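Long-range contacts in fatty acid-binding protein TM_1468 (Thermotoga maritima, PDB 1VPV), which binds long-chain fatty acids such as palmitate and may take part in lipid transport or fatty acid metabolism: residues L40-E45 with P73-P78; V98-L103 with V125-T130; P78-F83 with Y111-L116. One frame throughout, in Å; residues are numbered along the deposited sequence.

Interaction 1. Residues L40-E45 with P73-P78; sequences LYVVWE and PKTSQP. With PLM (palmitic acid), chain D.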
loop_
_atom_site.group_PDB
_atom_site.type_symbol
_atom_site.label_atom_id
_atom_site.label_comp_id
_atom_site.label_asym_id
_atom_site.label_seq_id
_atom_site.Cartn_x
_atom_site.Cartn_y
_atom_site.Cartn_z
ATOM N N LEU A 40 -11.946 -2.463 0.594
ATOM C CA LEU A 40 -12.130 -3.580 1.494
ATOM C C LEU A 40 -13.046 -3.106 2.641
ATOM O O LEU A 40 -13.477 -1.945 2.676
ATOM C CB LEU A 40 -10.784 -4.085 2.028
ATOM C CG LEU A 40 -10.016 -5.056 1.147
ATOM C CD1 LEU A 40 -9.436 -4.341 -0.089
ATOM C CD2 LEU A 40 -8.919 -5.736 1.932
ATOM N N TYR A 41 -13.329 -4.016 3.568
ATOM C CA TYR A 41 -14.272 -3.760 4.646
ATOM C C TYR A 41 -13.657 -3.869 6.039
ATOM O O TYR A 41 -12.725 -4.638 6.290
ATOM C CB TYR A 41 -15.458 -4.698 4.547
ATOM C CG TYR A 41 -16.163 -4.630 3.226
ATOM C CD1 TYR A 41 -17.076 -3.623 2.957
ATOM C CD2 TYR A 41 -15.934 -5.601 2.249
ATOM C CE1 TYR A 41 -17.724 -3.546 1.736
ATOM C CE2 TYR A 41 -16.603 -5.552 1.012
ATOM C CZ TYR A 41 -17.491 -4.517 0.767
ATOM O OH TYR A 41 -18.139 -4.463 -0.449
ATOM N N VAL A 42 -14.224 -3.064 6.919
ATOM C CA VAL A 42 -13.854 -2.990 8.306
ATOM C C VAL A 42 -15.123 -3.384 9.105
ATOM O O VAL A 42 -16.180 -2.764 8.956
ATOM C CB VAL A 42 -13.366 -1.556 8.658
ATOM C CG1 VAL A 42 -13.264 -1.353 10.154
ATOM C CG2 VAL A 42 -12.041 -1.306 8.028
ATOM N N VAL A 43 -14.998 -4.424 9.923
ATOM C CA VAL A 43 -16.104 -4.973 10.697
ATOM C C VAL A 43 -15.778 -4.877 12.177
ATOM O O VAL A 43 -14.872 -5.538 12.651
ATOM C CB VAL A 43 -16.350 -6.450 10.336
ATOM C CG1 VAL A 43 -17.553 -6.985 11.083
ATOM C CG2 VAL A 43 -16.587 -6.574 8.837
ATOM N N TRP A 44 -16.532 -4.055 12.896
ATOM C CA TRP A 44 -16.403 -3.896 14.351
ATOM C C TRP A 44 -17.080 -5.007 15.132
ATOM O O TRP A 44 -18.011 -5.648 14.634
ATOM C CB TRP A 44 -17.061 -2.595 14.785
ATOM C CG TRP A 44 -16.479 -1.447 14.146
ATOM C CD1 TRP A 44 -16.831 -0.924 12.940
ATOM C CD2 TRP A 44 -15.395 -0.662 14.629
ATOM N NE1 TRP A 44 -16.045 0.145 12.649
ATOM C CE2 TRP A 44 -15.160 0.345 13.674
ATOM C CE3 TRP A 44 -14.627 -0.683 15.788
ATOM C CZ2 TRP A 44 -14.176 1.339 13.843
ATOM C CZ3 TRP A 44 -13.626 0.293 15.956
ATOM C CH2 TRP A 44 -13.414 1.292 14.978
ATOM N N GLU A 45 -16.641 -5.176 16.378
ATOM C CA GLU A 45 -17.126 -6.231 17.273
ATOM C C GLU A 45 -18.666 -6.375 17.291
ATOM O O GLU A 45 -19.171 -7.486 17.346
ATOM C CB GLU A 45 -16.605 -5.986 18.709
ATOM C CG GLU A 45 -16.084 -7.233 19.379
ATOM C CD GLU A 45 -15.599 -6.998 20.828
ATOM O OE1 GLU A 45 -15.028 -5.911 21.124
ATOM O OE2 GLU A 45 -15.798 -7.923 21.667
ATOM N N PRO A 73 -11.372 -3.213 15.168
ATOM C CA PRO A 73 -12.198 -4.077 14.337
ATOM C C PRO A 73 -11.346 -5.069 13.558
ATOM O O PRO A 73 -10.116 -5.008 13.595
ATOM C CB PRO A 73 -12.843 -3.091 13.369
ATOM C CG PRO A 73 -11.920 -1.961 13.285
ATOM C CD PRO A 73 -11.081 -1.926 14.523
ATOM N N LYS A 74 -12.029 -5.932 12.821
ATOM C CA LYS A 74 -11.432 -6.844 11.874
ATOM C C LYS A 74 -11.673 -6.335 10.443
ATOM O O LYS A 74 -12.458 -5.434 10.219
ATOM C CB LYS A 74 -12.063 -8.230 12.060
ATOM C CG LYS A 74 -12.044 -8.691 13.512
ATOM C CD LYS A 74 -12.275 -10.220 13.690
ATOM C CE LYS A 74 -12.324 -10.665 15.180
ATOM N NZ LYS A 74 -11.339 -9.980 16.092
ATOM N N THR A 75 -11.032 -6.968 9.477
ATOM C CA THR A 75 -11.105 -6.563 8.084
ATOM C C THR A 75 -11.505 -7.761 7.221
ATOM O O THR A 75 -11.272 -8.895 7.600
ATOM C CB THR A 75 -9.712 -6.004 7.598
ATOM O OG1 THR A 75 -8.709 -7.037 7.681
ATOM C CG2 THR A 75 -9.279 -4.807 8.436
ATOM N N SER A 76 -12.144 -7.523 6.087
ATOM C CA SER A 76 -12.334 -8.598 5.126
ATOM C C SER A 76 -12.072 -8.085 3.730
ATOM O O SER A 76 -12.233 -6.908 3.468
ATOM C CB SER A 76 -13.753 -9.132 5.201
ATOM O OG SER A 76 -14.637 -8.186 4.636
ATOM N N GLN A 77 -11.700 -8.975 2.827
ATOM C CA GLN A 77 -11.517 -8.605 1.410
ATOM C C GLN A 77 -12.826 -8.269 0.710
ATOM O O GLN A 77 -13.908 -8.531 1.241
ATOM C CB GLN A 77 -10.807 -9.719 0.640
ATOM C CG GLN A 77 -11.703 -10.837 0.171
ATOM C CD GLN A 77 -11.809 -11.966 1.177
ATOM O OE1 GLN A 77 -12.213 -11.760 2.323
ATOM N NE2 GLN A 77 -11.436 -13.163 0.758
ATOM N N PRO A 78 -12.736 -7.719 -0.517
ATOM C CA PRO A 78 -13.965 -7.534 -1.299
ATOM C C PRO A 78 -14.431 -8.881 -1.846
ATOM O O PRO A 78 -13.611 -9.802 -2.064
ATOM C CB PRO A 78 -13.519 -6.627 -2.465
ATOM C CG PRO A 78 -12.056 -6.210 -2.149
ATOM C CD PRO A 78 -11.546 -7.315 -1.293
HETATM C C1 PLM D . -8.127 -8.347 4.342
HETATM O O1 PLM D . -8.220 -9.149 3.366
HETATM O O2 PLM D . -8.906 -8.422 5.345
HETATM C C2 PLM D . -7.069 -7.269 4.268
HETATM C C3 PLM D . -5.868 -7.617 5.123
HETATM C C4 PLM D . -4.888 -6.451 5.143
HETATM C C5 PLM D . -3.724 -6.797 6.067
HETATM C C6 PLM D . -2.709 -5.686 6.148
HETATM C C7 PLM D . -1.512 -6.049 7.013
HETATM C C8 PLM D . -0.723 -4.804 7.409
HETATM C C9 PLM D . 0.100 -4.275 6.255
HETATM C CA PLM D . 0.822 -2.990 6.610
HETATM C CB PLM D . 1.758 -2.574 5.485
HETATM C CC PLM D . 2.252 -1.148 5.709
HETATM C CD PLM D . 3.334 -0.736 4.689
HETATM C CE PLM D . 3.667 0.743 4.766
HETATM C CF PLM D . 4.856 1.122 3.897
HETATM C CG PLM D . 4.465 1.374 2.438
#
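Tyr41 and Val43 pair with Ser76 and Lys74 through four backbone hydrogen bonds, joining strands 35-43 and 74-76 as antiparallel neighbours in a mixed sheet; both residue pairs are of the hydrogen-bonded type. The bond from Val43 N to Lys74 O is 2.7 Å long and almost straight, at 174°. Between these pairs lies Val42 opposite Thr75, a non-hydrogen-bonded pair whose side chains share one face of the sheet.

The apolar contacts cluster at the two ends. At one, Pro73 lays its ring over a face of the Trp44 indole: Pro73 CG stands 3.7 Å from the centroid of the six-membered ring, a CH-pi contact that suits a rigid, flat-sided proline. The same CG meets Val42 CG1 at 3.5 Å. At the other end Leu40 CG rests on Pro78 CD, 3.7 Å away.

Among the polar groups, Trp44 NE1 bonds to Glu50, and Tyr41 brings its ring edge, at CD2, to Gln77 O while its hydroxyl makes a probable hydrogen bond to Asp82. Thr75 supplies the polar contact with the ligand: its OG1 donates to palmitate O2 across 2.7 Å. With chi1 at 62°, OG1 sits between the backbone N and the carbonyl carbon, and CG2 is left on the Val42 side, 4.5 Å from Val42 CG2. His283 also bonds to OG1, and Ser108 binds the ligand too. Leu40 CD2 approaches palmitate C2 to 3.4 Å. The chemistry thus matches both parts of a fatty acid: a hydroxyl for the carboxylate, and a branched aliphatic side chain where the hydrocarbon begins.

Interaction 2. Residues V98-L103 with V125-T130; sequences VLVLTL and VYVVDT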
loop_
_atom_site.group_PDB
_atom_site.type_symbol
_atom_site.label_atom_id
_atom_site.label_comp_id
_atom_site.label_asym_id
_atom_site.label_seq_id
_atom_site.Cartn_x
_atom_site.Cartn_y
_atom_site.Cartn_z
ATOM N N VAL A 98 -8.722 -4.022 -18.182
ATOM C CA VAL A 98 -8.549 -3.625 -16.781
ATOM C C VAL A 98 -7.276 -4.267 -16.242
ATOM O O VAL A 98 -7.060 -5.468 -16.403
ATOM C CB VAL A 98 -9.686 -4.083 -15.893
ATOM C CG1 VAL A 98 -9.480 -3.529 -14.501
ATOM C CG2 VAL A 98 -11.025 -3.638 -16.442
ATOM N N LEU A 99 -6.436 -3.456 -15.626
ATOM C CA LEU A 99 -5.244 -3.946 -14.970
ATOM C C LEU A 99 -5.408 -3.777 -13.476
ATOM O O LEU A 99 -5.481 -2.655 -13.004
ATOM C CB LEU A 99 -4.024 -3.151 -15.433
ATOM C CG LEU A 99 -2.714 -3.470 -14.688
ATOM C CD1 LEU A 99 -2.276 -4.904 -14.958
ATOM C CD2 LEU A 99 -1.615 -2.498 -15.091
ATOM N N VAL A 100 -5.435 -4.881 -12.735
ATOM C CA VAL A 100 -5.627 -4.880 -11.267
ATOM C C VAL A 100 -4.320 -5.207 -10.525
ATOM O O VAL A 100 -3.668 -6.207 -10.796
ATOM C CB VAL A 100 -6.692 -5.952 -10.841
ATOM C CG1 VAL A 100 -6.970 -5.902 -9.345
ATOM C CG2 VAL A 100 -7.963 -5.797 -11.639
ATOM N N LEU A 101 -3.967 -4.362 -9.581
ATOM C CA LEU A 101 -2.824 -4.583 -8.691
ATOM C C LEU A 101 -3.362 -4.712 -7.289
ATOM O O LEU A 101 -3.957 -3.765 -6.754
ATOM C CB LEU A 101 -1.843 -3.387 -8.736
ATOM C CG LEU A 101 -0.870 -3.450 -9.903
ATOM C CD1 LEU A 101 -1.578 -3.071 -11.144
ATOM C CD2 LEU A 101 0.324 -2.553 -9.703
ATOM N N THR A 102 -3.197 -5.886 -6.703
ATOM C CA THR A 102 -3.678 -6.125 -5.346
ATOM C C THR A 102 -2.552 -6.266 -4.383
ATOM O O THR A 102 -1.434 -6.642 -4.751
ATOM C CB THR A 102 -4.479 -7.409 -5.217
ATOM O OG1 THR A 102 -3.600 -8.546 -5.322
ATOM C CG2 THR A 102 -5.595 -7.457 -6.263
ATOM N N LEU A 103 -2.875 -6.039 -3.122
ATOM C CA LEU A 103 -1.952 -6.403 -2.051
ATOM C C LEU A 103 -1.593 -7.910 -2.085
ATOM O O LEU A 103 -2.297 -8.740 -2.666
ATOM C CB LEU A 103 -2.497 -5.965 -0.674
ATOM C CG LEU A 103 -3.545 -6.820 0.006
ATOM C CD1 LEU A 103 -3.509 -6.552 1.481
ATOM C CD2 LEU A 103 -4.949 -6.628 -0.551
ATOM N N VAL A 125 -9.087 -8.859 -18.077
ATOM C CA VAL A 125 -8.660 -8.308 -16.798
ATOM C C VAL A 125 -7.394 -9.017 -16.438
ATOM O O VAL A 125 -7.359 -10.231 -16.380
ATOM C CB VAL A 125 -9.699 -8.562 -15.708
ATOM C CG1 VAL A 125 -9.180 -8.117 -14.335
ATOM C CG2 VAL A 125 -11.031 -7.864 -16.049
ATOM N N TYR A 126 -6.336 -8.260 -16.223
ATOM C CA TYR A 126 -5.062 -8.819 -15.817
ATOM C C TYR A 126 -4.811 -8.475 -14.358
ATOM O O TYR A 126 -4.797 -7.313 -13.992
ATOM C CB TYR A 126 -3.981 -8.246 -16.694
ATOM C CG TYR A 126 -4.108 -8.691 -18.120
ATOM C CD1 TYR A 126 -3.475 -9.839 -18.570
ATOM C CD2 TYR A 126 -4.840 -7.949 -19.036
ATOM C CE1 TYR A 126 -3.578 -10.241 -19.899
ATOM C CE2 TYR A 126 -4.947 -8.341 -20.353
ATOM C CZ TYR A 126 -4.323 -9.489 -20.778
ATOM O OH TYR A 126 -4.454 -9.893 -22.090
ATOM N N VAL A 127 -4.627 -9.490 -13.528
ATOM C CA VAL A 127 -4.491 -9.276 -12.110
ATOM C C VAL A 127 -3.075 -9.540 -11.672
ATOM O O VAL A 127 -2.577 -10.620 -11.876
ATOM C CB VAL A 127 -5.404 -10.196 -11.298
ATOM C CG1 VAL A 127 -5.433 -9.706 -9.821
ATOM C CG2 VAL A 127 -6.804 -10.223 -11.877
ATOM N N VAL A 128 -2.448 -8.537 -11.071
ATOM C CA VAL A 128 -1.076 -8.641 -10.600
ATOM C C VAL A 128 -1.035 -8.693 -9.082
ATOM O O VAL A 128 -1.546 -7.766 -8.388
ATOM C CB VAL A 128 -0.228 -7.455 -11.086
ATOM C CG1 VAL A 128 1.203 -7.548 -10.549
ATOM C CG2 VAL A 128 -0.195 -7.453 -12.580
ATOM N N ASP A 129 -0.481 -9.803 -8.585
ATOM C CA ASP A 129 -0.140 -10.002 -7.170
ATOM C C ASP A 129 1.127 -9.204 -6.853
ATOM O O ASP A 129 2.216 -9.704 -7.054
ATOM C CB ASP A 129 0.112 -11.500 -6.856
ATOM C CG ASP A 129 0.338 -11.768 -5.328
ATOM O OD1 ASP A 129 0.313 -10.795 -4.539
ATOM O OD2 ASP A 129 0.522 -12.943 -4.901
ATOM N N THR A 130 0.994 -7.995 -6.314
ATOM C CA THR A 130 2.155 -7.151 -6.085
ATOM C C THR A 130 3.102 -7.662 -5.008
ATOM O O THR A 130 4.213 -7.160 -4.921
ATOM C CB THR A 130 1.770 -5.744 -5.610
ATOM O OG1 THR A 130 1.056 -5.857 -4.386
ATOM C CG2 THR A 130 0.932 -5.048 -6.625
#
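Val100 overlaps two valines of the neighbouring strand, its CG2 meeting Val125 CG1 at 3.8 Å while the rest of its side chain lies alongside Val127, pointing the same way. The two strands run parallel and are joined through helix 110-118, which makes them a beta-alpha-beta unit of the DegV-like fold. Tyr87 of helix 80-92 packs against Val100 and Val125, and beta-branched valines suit such a place because they are compact and readily adopt extended backbone angles.

Leu99, Leu101 and Val128 turn to the other face, where helix 154-166 brings Leu158 against Leu99 and Val128. With CG anti to the backbone N (chi1 173°), Leu99 swings CD1 toward the second strand, 4.1 Å from Val128 CG2. Tyr126 begins on this face too, touching Leu99 through CB before its ring leads away.

The backbones are joined by nearly straight bonds that alternate between the strands; Val128 N to Val100 O is 2.6 Å long, at 176°. At the C-terminal end Thr102 OG1 donates to Leu103 O, and Asp129 bonds to Ser105 and to Leu131 N. Leu103, next in the chain after Thr102, touches the bound palmitate.

Thr102 O has two donors: it receives Thr130 N at 3.2 Å, nearly along the C=O axis, and Thr130 OG1 at 2.6 Å, tilted 31° from the carbonyl plane. The same hydroxyl is also hydrogen-bonded to Leu132 N. A valine in place of Thr130 would probably cost Thr102 O one of these donors and leave Leu132 N without its hydroxyl partner. The methyl of Thr130, CG2, lies across Leu101 at about a right angle, 3.9 Å from Leu101 CB.

Interaction 3. Residues P78-F83 with Y111-L116; sequences PSVEDF and YNSAVL
This is a helix-to-helix contact, in which the first turn of helix 80-92 and the proline before it meet the middle of helix 110-118. Ala114 sets its methyl squarely over the Phe83 ring: Ala114 CB lies 3.6 Å from the ring centroid and 13° off its normal, a CH-pi contact. Ala114 N lies over the ring as well, 3.6 Å from Phe83 CD2. Alanine suits the spot because its small side chain lets the broad ring come down onto the helix backbone.

Beside it, Ser113 OG donates to Pro78 O at 2.8 Å, in the carbonyl plane. Ser113 holds OG anti to its own carbonyl carbon (chi1 -79°), which carries the hydroxyl to Pro78 O, and CB of the same serine touches the Phe83 ring obliquely. At the outer margin the Val80 and Leu116 side chains cross at an oblique angle, with Val80 CG2 3.8 Å from Leu116 CB.

Ser79 is the N-cap of helix 80-92, its OG accepting from Asp82 N at 3.1 Å, which fixes the start of the helix from which Val80 and Phe83 project. Phe83 also packs on Ile38 of strand 35-43, while Ala114 and Val115 rest on Val127 of strand 125-129, so the helix pair lies against the sheet.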
loop_
_atom_site.group_PDB
_atom_site.type_symbol
_atom_site.label_atom_id
_atom_site.label_comp_id
_atom_site.label_asym_id
_atom_site.label_seq_id
_atom_site.Cartn_x
_atom_site.Cartn_y
_atom_site.Cartn_z
ATOM N N PRO A 78 -12.736 -7.719 -0.517
ATOM C CA PRO A 78 -13.965 -7.534 -1.299
ATOM C C PRO A 78 -14.431 -8.881 -1.846
ATOM O O PRO A 78 -13.611 -9.802 -2.064
ATOM C CB PRO A 78 -13.519 -6.627 -2.465
ATOM C CG PRO A 78 -12.056 -6.210 -2.149
ATOM C CD PRO A 78 -11.546 -7.315 -1.293
ATOM N N SER A 79 -15.726 -9.004 -2.079
ATOM C CA SER A 79 -16.244 -10.239 -2.672
ATOM C C SER A 79 -15.921 -10.277 -4.171
ATOM O O SER A 79 -15.642 -9.251 -4.809
ATOM C CB SER A 79 -17.757 -10.346 -2.474
ATOM O OG SER A 79 -18.424 -9.417 -3.344
ATOM N N VAL A 80 -16.006 -11.472 -4.729
ATOM C CA VAL A 80 -15.921 -11.643 -6.154
ATOM C C VAL A 80 -16.908 -10.700 -6.874
ATOM O O VAL A 80 -16.558 -10.073 -7.864
ATOM C CB VAL A 80 -16.187 -13.106 -6.494
ATOM C CG1 VAL A 80 -16.339 -13.323 -8.009
ATOM C CG2 VAL A 80 -15.059 -13.963 -5.916
ATOM N N GLU A 81 -18.112 -10.560 -6.341
ATOM C CA GLU A 81 -19.145 -9.697 -6.915
ATOM C C GLU A 81 -18.725 -8.224 -6.967
ATOM O O GLU A 81 -18.985 -7.546 -7.963
ATOM C CB GLU A 81 -20.452 -9.847 -6.115
ATOM C CG GLU A 81 -21.645 -9.086 -6.653
ATOM N N ASP A 82 -18.107 -7.724 -5.896
ATOM C CA ASP A 82 -17.649 -6.327 -5.830
ATOM C C ASP A 82 -16.675 -6.062 -6.976
ATOM O O ASP A 82 -16.698 -4.988 -7.596
ATOM C CB ASP A 82 -16.905 -6.055 -4.523
ATOM C CG ASP A 82 -17.833 -5.906 -3.308
ATOM O OD1 ASP A 82 -19.049 -5.762 -3.457
ATOM O OD2 ASP A 82 -17.329 -5.874 -2.167
ATOM N N PHE A 83 -15.800 -7.032 -7.232
ATOM C CA PHE A 83 -14.895 -6.962 -8.374
ATOM C C PHE A 83 -15.626 -7.014 -9.736
ATOM O O PHE A 83 -15.279 -6.213 -10.635
ATOM C CB PHE A 83 -13.803 -8.040 -8.308
ATOM C CG PHE A 83 -12.602 -7.638 -7.476
ATOM C CD1 PHE A 83 -11.682 -6.736 -7.966
ATOM C CD2 PHE A 83 -12.392 -8.182 -6.206
ATOM C CE1 PHE A 83 -10.581 -6.326 -7.184
ATOM C CE2 PHE A 83 -11.292 -7.818 -5.439
ATOM C CZ PHE A 83 -10.379 -6.887 -5.923
ATOM N N TYR A 111 -6.563 -10.805 -3.863
ATOM C CA TYR A 111 -6.072 -11.321 -5.129
ATOM C C TYR A 111 -6.947 -12.458 -5.616
ATOM O O TYR A 111 -7.279 -12.522 -6.813
ATOM C CB TYR A 111 -4.609 -11.764 -5.018
ATOM C CG TYR A 111 -4.101 -12.508 -6.220
ATOM C CD1 TYR A 111 -3.597 -11.833 -7.316
ATOM C CD2 TYR A 111 -4.127 -13.906 -6.266
ATOM C CE1 TYR A 111 -3.134 -12.523 -8.428
ATOM C CE2 TYR A 111 -3.675 -14.602 -7.373
ATOM C CZ TYR A 111 -3.179 -13.895 -8.447
ATOM O OH TYR A 111 -2.725 -14.569 -9.548
ATOM N N ASN A 112 -7.350 -13.348 -4.709
ATOM C CA ASN A 112 -8.197 -14.454 -5.119
ATOM C C ASN A 112 -9.520 -13.969 -5.682
ATOM O O ASN A 112 -9.905 -14.411 -6.759
ATOM C CB ASN A 112 -8.389 -15.487 -4.005
ATOM C CG ASN A 112 -7.190 -16.444 -3.890
ATOM O OD1 ASN A 112 -6.285 -16.436 -4.741
ATOM N ND2 ASN A 112 -7.176 -17.261 -2.835
ATOM N N SER A 113 -10.171 -13.039 -4.985
ATOM C CA SER A 113 -11.461 -12.504 -5.411
ATOM C C SER A 113 -11.375 -11.873 -6.799
ATOM O O SER A 113 -12.206 -12.149 -7.691
ATOM C CB SER A 113 -11.965 -11.459 -4.434
ATOM O OG SER A 113 -12.524 -12.051 -3.310
ATOM N N ALA A 114 -10.346 -11.056 -6.963
ATOM C CA ALA A 114 -10.122 -10.314 -8.196
ATOM C C ALA A 114 -9.951 -11.253 -9.363
ATOM O O ALA A 114 -10.478 -10.992 -10.442
ATOM C CB ALA A 114 -8.888 -9.414 -8.065
ATOM N N VAL A 115 -9.227 -12.350 -9.143
ATOM C CA VAL A 115 -8.953 -13.329 -10.197
ATOM C C VAL A 115 -10.194 -14.094 -10.527
ATOM O O VAL A 115 -10.459 -14.355 -11.698
ATOM C CB VAL A 115 -7.800 -14.329 -9.836
ATOM C CG1 VAL A 115 -7.720 -15.479 -10.839
ATOM C CG2 VAL A 115 -6.488 -13.619 -9.821
ATOM N N LEU A 116 -10.954 -14.464 -9.500
ATOM C CA LEU A 116 -12.191 -15.208 -9.738
ATOM C C LEU A 116 -13.155 -14.315 -10.511
ATOM O O LEU A 116 -13.831 -14.773 -11.443
ATOM C CB LEU A 116 -12.814 -15.716 -8.435
ATOM C CG LEU A 116 -12.021 -16.804 -7.685
ATOM C CD1 LEU A 116 -12.586 -17.055 -6.283
ATOM C CD2 LEU A 116 -12.002 -18.088 -8.460
#

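Interactions 1 and 2 build the same mixed sheet, the first by antiparallel pairing and the second by parallel pairing, and interaction 3 joins two helices packed against it. All three are partly buried. Interaction 2 lies nearest the centre of the chain, and its faces are mainly aliphatic; interaction 1 mixes aromatic and proline packing with a polar ligand site. Interaction 3 is smaller, with one cross-helix hydrogen bond and an outer margin at exposed Leu116. Pro78 belongs to both interactions 1 and 3, which also meet through Tyr41 and Asp82. Tyr111 of helix 110-118 packs on Thr102, Val127 and Asp129, tying interaction 3 to interaction 2.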